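Putative iron-regulated protein A (Parabacteroides distasonis ATCC 8503, PDB 4ECG) is of uncertain function but binds calcium and, as an imelysin-like member of the M75 family, may be a metalloendopeptidase. Local coordinates at residues A265-V276 with Y346-D354. Sequence-based numbering, arbitrary orientation.
Sequences ATDPNNPGVLAV and YPFRNNLGD
Packing of an inter-helix loop against a loop and short helix, with a buried arginine between them, joins Arg349, in the 3-10 turn 348-350 between the last two long helices of the imelysin-like fold, to Ala265 in the loop leading into helix 271-275 and to Val273 within it. Arg349 NH1 donates to the backbone oxygen Ala265 O at 2.8 Å, with an N-H...O angle of 155°, and the oxygen lies near the guanidinium edge. CG of Arg349 sits between its backbone N and carbonyl carbon (chi1 63°), and further bends at chi2 and chi3 fold the chain so that Val273 CG1 rests over one guanidinium face, 3.6 Å above the plane. NE pairs with Asp158 in a salt bridge, and NH2 is hydrogen-bonded outside the two segments. Val276 divides its branches: CG1 meets Phe348 CD2 obliquely at 3.8 Å, while CG2 touches Leu352 CD2. That same Leu352 methyl lies over the centre of the Phe348 ring. Asn270 caps the helix, its OD1 accepting from Val273 N. Were Arg349 an alanine, Ala265 O and Asp158 would probably lose this partner and a gap would open beside Val273. Partners at all three guanidinium nitrogens thus probably offset the cost of burying the charge.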
ATOM      1  N   ALA A 265      -1.221 -12.411 -23.698  1.00 62.50           N
ATOM      2  CA  ALA A 265      -1.871 -12.213 -22.372  1.00 61.78           C
ATOM      3  C   ALA A 265      -2.594 -13.469 -21.867  1.00 63.30           C
ATOM      4  O   ALA A 265      -2.782 -13.613 -20.673  1.00 62.75           O
ATOM      5  CB  ALA A 265      -2.849 -11.046 -22.406  1.00 55.12           C
ATOM      6  N   THR A 266      -2.951 -14.378 -22.771  1.00 64.12           N
ATOM      7  CA  THR A 266      -3.558 -15.678 -22.397  1.00 69.11           C
ATOM      8  C   THR A 266      -2.559 -16.798 -22.016  1.00 67.37           C
ATOM      9  O   THR A 266      -2.955 -17.840 -21.520  1.00 71.69           O
ATOM     10  CB  THR A 266      -4.452 -16.241 -23.538  1.00 67.54           C
ATOM     11  OG1 THR A 266      -3.636 -17.015 -24.406  1.00 66.26           O
ATOM     12  CG2 THR A 266      -5.232 -15.105 -24.333  1.00 63.12           C
ATOM     13  N   ASP A 267      -1.266 -16.591 -22.247  1.00 72.74           N
ATOM     14  CA  ASP A 267      -0.247 -17.608 -21.923  1.00 68.51           C
ATOM     15  C   ASP A 267       0.030 -17.577 -20.413  1.00 65.68           C
ATOM     16  O   ASP A 267       0.602 -16.611 -19.914  1.00 56.50           O
ATOM     17  CB  ASP A 267       1.030 -17.359 -22.761  1.00 70.08           C
ATOM     18  CG  ASP A 267       2.221 -18.270 -22.387  1.00 68.90           C
ATOM     19  OD1 ASP A 267       2.165 -19.058 -21.424  1.00 70.04           O
ATOM     20  OD2 ASP A 267       3.261 -18.130 -23.051  1.00 67.44           O
ATOM     21  N   PRO A 268      -0.338 -18.656 -19.691  1.00 64.22           N
ATOM     22  CA  PRO A 268      -0.117 -18.675 -18.245  1.00 64.56           C
ATOM     23  C   PRO A 268       1.353 -18.465 -17.759  1.00 63.35           C
ATOM     24  O   PRO A 268       1.554 -18.203 -16.585  1.00 57.93           O
ATOM     25  CB  PRO A 268      -0.620 -20.078 -17.832  1.00 68.13           C
ATOM     26  CG  PRO A 268      -0.488 -20.908 -19.064  1.00 69.78           C
ATOM     27  CD  PRO A 268      -0.764 -19.973 -20.210  1.00 65.91           C
ATOM     28  N   ASN A 269       2.358 -18.591 -18.629  1.00 66.16           N
ATOM     29  CA  ASN A 269       3.752 -18.296 -18.228  1.00 67.20           C
ATOM     30  C   ASN A 269       4.349 -16.993 -18.734  1.00 62.13           C
ATOM     31  O   ASN A 269       5.559 -16.762 -18.574  1.00 60.25           O
ATOM     32  CB  ASN A 269       4.664 -19.453 -18.609  1.00 72.69           C
ATOM     33  CG  ASN A 269       4.279 -20.702 -17.872  1.00 73.99           C
ATOM     34  OD1 ASN A 269       3.862 -21.677 -18.499  1.00 70.70           O
ATOM     35  ND2 ASN A 269       4.296 -20.640 -16.527  1.00 66.83           N
ATOM     36  N   ASN A 270       3.505 -16.131 -19.297  1.00 57.05           N
ATOM     37  CA  ASN A 270       3.964 -14.832 -19.744  1.00 57.11           C
ATOM     38  C   ASN A 270       4.583 -14.067 -18.582  1.00 53.90           C
ATOM     39  O   ASN A 270       3.935 -13.867 -17.568  1.00 49.73           O
ATOM     40  CB  ASN A 270       2.852 -14.018 -20.369  1.00 55.38           C
ATOM     41  CG  ASN A 270       3.350 -12.706 -20.894  1.00 54.59           C
ATOM     42  OD1 ASN A 270       3.417 -11.728 -20.141  1.00 56.09           O
ATOM     43  ND2 ASN A 270       3.722 -12.671 -22.184  1.00 53.40           N
ATOM     44  N   PRO A 271       5.870 -13.710 -18.708  1.00 55.31           N
ATOM     45  CA  PRO A 271       6.541 -13.047 -17.579  1.00 57.18           C
ATOM     46  C   PRO A 271       5.982 -11.648 -17.234  1.00 54.91           C
ATOM     47  O   PRO A 271       6.044 -11.222 -16.090  1.00 56.70           O
ATOM     48  CB  PRO A 271       8.016 -12.982 -18.022  1.00 56.67           C
ATOM     49  CG  PRO A 271       8.004 -13.233 -19.522  1.00 59.05           C
ATOM     50  CD  PRO A 271       6.803 -14.076 -19.799  1.00 57.63           C
ATOM     51  N   GLY A 272       5.453 -10.938 -18.213  1.00 53.21           N
ATOM     52  CA  GLY A 272       4.772  -9.707 -17.920  1.00 53.09           C
ATOM     53  C   GLY A 272       3.543  -9.948 -17.059  1.00 47.76           C
ATOM     54  O   GLY A 272       3.390  -9.308 -16.010  1.00 46.80           O
ATOM     55  N   VAL A 273       2.655 -10.832 -17.521  1.00 48.64           N
ATOM     56  CA  VAL A 273       1.436 -11.116 -16.756  1.00 50.20           C
ATOM     57  C   VAL A 273       1.850 -11.527 -15.360  1.00 49.34           C
ATOM     58  O   VAL A 273       1.379 -10.926 -14.399  1.00 52.56           O
ATOM     59  CB  VAL A 273       0.507 -12.173 -17.386  1.00 51.12           C
ATOM     60  CG1 VAL A 273      -0.619 -12.554 -16.414  1.00 54.66           C
ATOM     61  CG2 VAL A 273      -0.074 -11.662 -18.677  1.00 48.17           C
ATOM     62  N   LEU A 274       2.775 -12.492 -15.247  1.00 48.94           N
ATOM     63  CA  LEU A 274       3.174 -13.025 -13.936  1.00 50.06           C
ATOM     64  C   LEU A 274       3.747 -11.964 -13.007  1.00 47.74           C
ATOM     65  O   LEU A 274       3.613 -12.118 -11.809  1.00 44.48           O
ATOM     66  CB  LEU A 274       4.138 -14.250 -14.018  1.00 52.22           C
ATOM     67  CG  LEU A 274       3.606 -15.578 -14.622  1.00 54.39           C
ATOM     68  CD1 LEU A 274       4.709 -16.599 -14.834  1.00 50.29           C
ATOM     69  CD2 LEU A 274       2.503 -16.205 -13.800  1.00 56.67           C
ATOM     70  N   ALA A 275       4.372 -10.897 -13.524  1.00 48.83           N
ATOM     71  CA  ALA A 275       4.927  -9.857 -12.635  1.00 47.73           C
ATOM     72  C   ALA A 275       3.860  -8.884 -12.128  1.00 44.79           C
ATOM     73  O   ALA A 275       4.150  -8.092 -11.242  1.00 46.37           O
ATOM     74  CB  ALA A 275       6.082  -9.093 -13.286  1.00 45.48           C
ATOM     75  N   VAL A 276       2.649  -8.910 -12.677  1.00 45.87           N
ATOM     76  CA  VAL A 276       1.595  -7.921 -12.262  1.00 43.96           C
ATOM     77  C   VAL A 276       0.995  -8.277 -10.915  1.00 43.61           C
ATOM     78  O   VAL A 276       0.278  -9.249 -10.799  1.00 43.19           O
ATOM     79  CB  VAL A 276       0.425  -7.809 -13.296  1.00 45.75           C
ATOM     80  CG1 VAL A 276      -0.717  -6.886 -12.777  1.00 41.80           C
ATOM     81  CG2 VAL A 276       0.956  -7.399 -14.665  1.00 43.57           C
ATOM     82  N   TYR A 346      -8.165  -1.439 -18.444  1.00 51.32           N
ATOM     83  CA  TYR A 346      -8.499  -2.396 -17.408  1.00 46.15           C
ATOM     84  C   TYR A 346      -8.894  -3.713 -18.004  1.00 45.02           C
ATOM     85  O   TYR A 346      -9.629  -3.758 -19.005  1.00 46.38           O
ATOM     86  CB  TYR A 346      -9.685  -1.868 -16.582  1.00 48.09           C
ATOM     87  CG  TYR A 346     -10.280  -2.888 -15.616  1.00 47.19           C
ATOM     88  CD1 TYR A 346      -9.792  -3.017 -14.329  1.00 44.71           C
ATOM     89  CD2 TYR A 346     -11.324  -3.729 -16.011  1.00 47.60           C
ATOM     90  CE1 TYR A 346     -10.357  -3.942 -13.449  1.00 47.08           C
ATOM     91  CE2 TYR A 346     -11.882  -4.655 -15.139  1.00 49.67           C
ATOM     92  CZ  TYR A 346     -11.393  -4.750 -13.871  1.00 46.94           C
ATOM     93  OH  TYR A 346     -11.938  -5.621 -13.015  1.00 49.74           O
ATOM     94  N   PRO A 347      -8.456  -4.811 -17.384  1.00 45.13           N
ATOM     95  CA  PRO A 347      -7.540  -4.866 -16.261  1.00 44.78           C
ATOM     96  C   PRO A 347      -6.121  -4.680 -16.790  1.00 43.06           C
ATOM     97  O   PRO A 347      -5.893  -4.936 -17.963  1.00 45.33           O
ATOM     98  CB  PRO A 347      -7.733  -6.282 -15.765  1.00 45.62           C
ATOM     99  CG  PRO A 347      -7.925  -7.077 -17.033  1.00 46.34           C
ATOM    100  CD  PRO A 347      -8.711  -6.153 -17.940  1.00 46.85           C
ATOM    101  N   PHE A 348      -5.177  -4.287 -15.936  1.00 47.53           N
ATOM    102  CA  PHE A 348      -3.736  -4.053 -16.334  1.00 43.68           C
ATOM    103  C   PHE A 348      -3.120  -5.301 -16.907  1.00 46.15           C
ATOM    104  O   PHE A 348      -2.362  -5.244 -17.854  1.00 51.15           O
ATOM    105  CB  PHE A 348      -2.939  -3.688 -15.101  1.00 43.97           C
ATOM    106  CG  PHE A 348      -1.528  -3.188 -15.354  1.00 41.88           C
ATOM    107  CD1 PHE A 348      -1.224  -2.348 -16.423  1.00 44.03           C
ATOM    108  CD2 PHE A 348      -0.525  -3.495 -14.453  1.00 38.13           C
ATOM    109  CE1 PHE A 348       0.049  -1.859 -16.586  1.00 42.37           C
ATOM    110  CE2 PHE A 348       0.759  -3.014 -14.605  1.00 40.91           C
ATOM    111  CZ  PHE A 348       1.044  -2.192 -15.672  1.00 44.40           C
ATOM    112  N   ARG A 349      -3.429  -6.449 -16.334  1.00 47.48           N
ATOM    113  CA  ARG A 349      -2.876  -7.689 -16.929  1.00 47.74           C
ATOM    114  C   ARG A 349      -3.193  -7.978 -18.370  1.00 44.96           C
ATOM    115  O   ARG A 349      -2.510  -8.825 -18.942  1.00 48.47           O
ATOM    116  CB  ARG A 349      -3.150  -8.938 -16.070  1.00 43.84           C
ATOM    117  CG  ARG A 349      -4.599  -9.305 -15.880  1.00 45.32           C
ATOM    118  CD  ARG A 349      -5.159 -10.096 -17.008  1.00 46.84           C
ATOM    119  NE  ARG A 349      -4.964 -11.510 -16.855  1.00 47.68           N
ATOM    120  CZ  ARG A 349      -4.245 -12.281 -17.668  1.00 51.92           C
ATOM    121  NH1 ARG A 349      -3.541 -11.784 -18.674  1.00 49.03           N
ATOM    122  NH2 ARG A 349      -4.259 -13.587 -17.469  1.00 49.27           N
ATOM    123  N   ASN A 350      -4.225  -7.351 -18.946  1.00 46.10           N
ATOM    124  CA  ASN A 350      -4.512  -7.498 -20.374  1.00 46.88           C
ATOM    125  C   ASN A 350      -4.168  -6.297 -21.186  1.00 46.40           C
ATOM    126  O   ASN A 350      -4.469  -6.236 -22.361  1.00 53.28           O
ATOM    127  CB  ASN A 350      -5.998  -7.850 -20.591  1.00 51.14           C
ATOM    128  CG  ASN A 350      -6.311  -9.277 -20.229  1.00 51.41           C
ATOM    129  OD1 ASN A 350      -5.461 -10.148 -20.329  1.00 54.61           O
ATOM    130  ND2 ASN A 350      -7.518  -9.523 -19.787  1.00 50.12           N
ATOM    131  N   ASN A 351      -3.530  -5.313 -20.586  1.00 48.35           N
ATOM    132  CA  ASN A 351      -3.265  -4.063 -21.272  1.00 47.18           C
ATOM    133  C   ASN A 351      -1.847  -3.595 -21.034  1.00 46.33           C
ATOM    134  O   ASN A 351      -1.568  -2.384 -21.002  1.00 45.66           O
ATOM    135  CB  ASN A 351      -4.277  -3.006 -20.761  1.00 47.93           C
ATOM    136  CG  ASN A 351      -5.698  -3.266 -21.258  1.00 47.42           C
ATOM    137  OD1 ASN A 351      -6.027  -2.906 -22.385  1.00 51.24           O
ATOM    138  ND2 ASN A 351      -6.536  -3.912 -20.425  1.00 41.21           N
ATOM    139  N   LEU A 352      -0.946  -4.543 -20.842  1.00 45.49           N
ATOM    140  CA  LEU A 352       0.460  -4.200 -20.631  1.00 47.76           C
ATOM    141  C   LEU A 352       1.051  -3.563 -21.888  1.00 49.93           C
ATOM    142  O   LEU A 352       2.017  -2.840 -21.803  1.00 50.91           O
ATOM    143  CB  LEU A 352       1.285  -5.411 -20.188  1.00 47.84           C
ATOM    144  CG  LEU A 352       0.860  -5.981 -18.835  1.00 46.18           C
ATOM    145  CD1 LEU A 352       1.455  -7.368 -18.681  1.00 46.12           C
ATOM    146  CD2 LEU A 352       1.174  -5.082 -17.630  1.00 44.07           C
ATOM    147  N   GLY A 353       0.413  -3.757 -23.032  1.00 54.04           N
ATOM    148  CA  GLY A 353       0.792  -3.046 -24.245  1.00 57.42           C
ATOM    149  C   GLY A 353       0.033  -1.755 -24.521  1.00 58.57           C
ATOM    150  O   GLY A 353       0.031  -1.297 -25.661  1.00 58.26           O
ATOM    151  N   ASP A 354      -0.597  -1.166 -23.503  1.00 54.88           N
ATOM    152  CA  ASP A 354      -1.336   0.100 -23.654  1.00 56.73           C
ATOM    153  C   ASP A 354      -0.408   1.317 -23.522  1.00 54.73           C
ATOM    154  O   ASP A 354      -0.590   2.140 -22.653  1.00 56.07           O
ATOM    155  CB  ASP A 354      -2.484   0.161 -22.620  1.00 57.24           C
ATOM    156  CG  ASP A 354      -3.444   1.324 -22.863  1.00 58.60           C
ATOM    157  OD1 ASP A 354      -3.492   1.812 -23.992  1.00 61.93           O
ATOM    158  OD2 ASP A 354      -4.148   1.774 -21.927  1.00 55.88           O
TER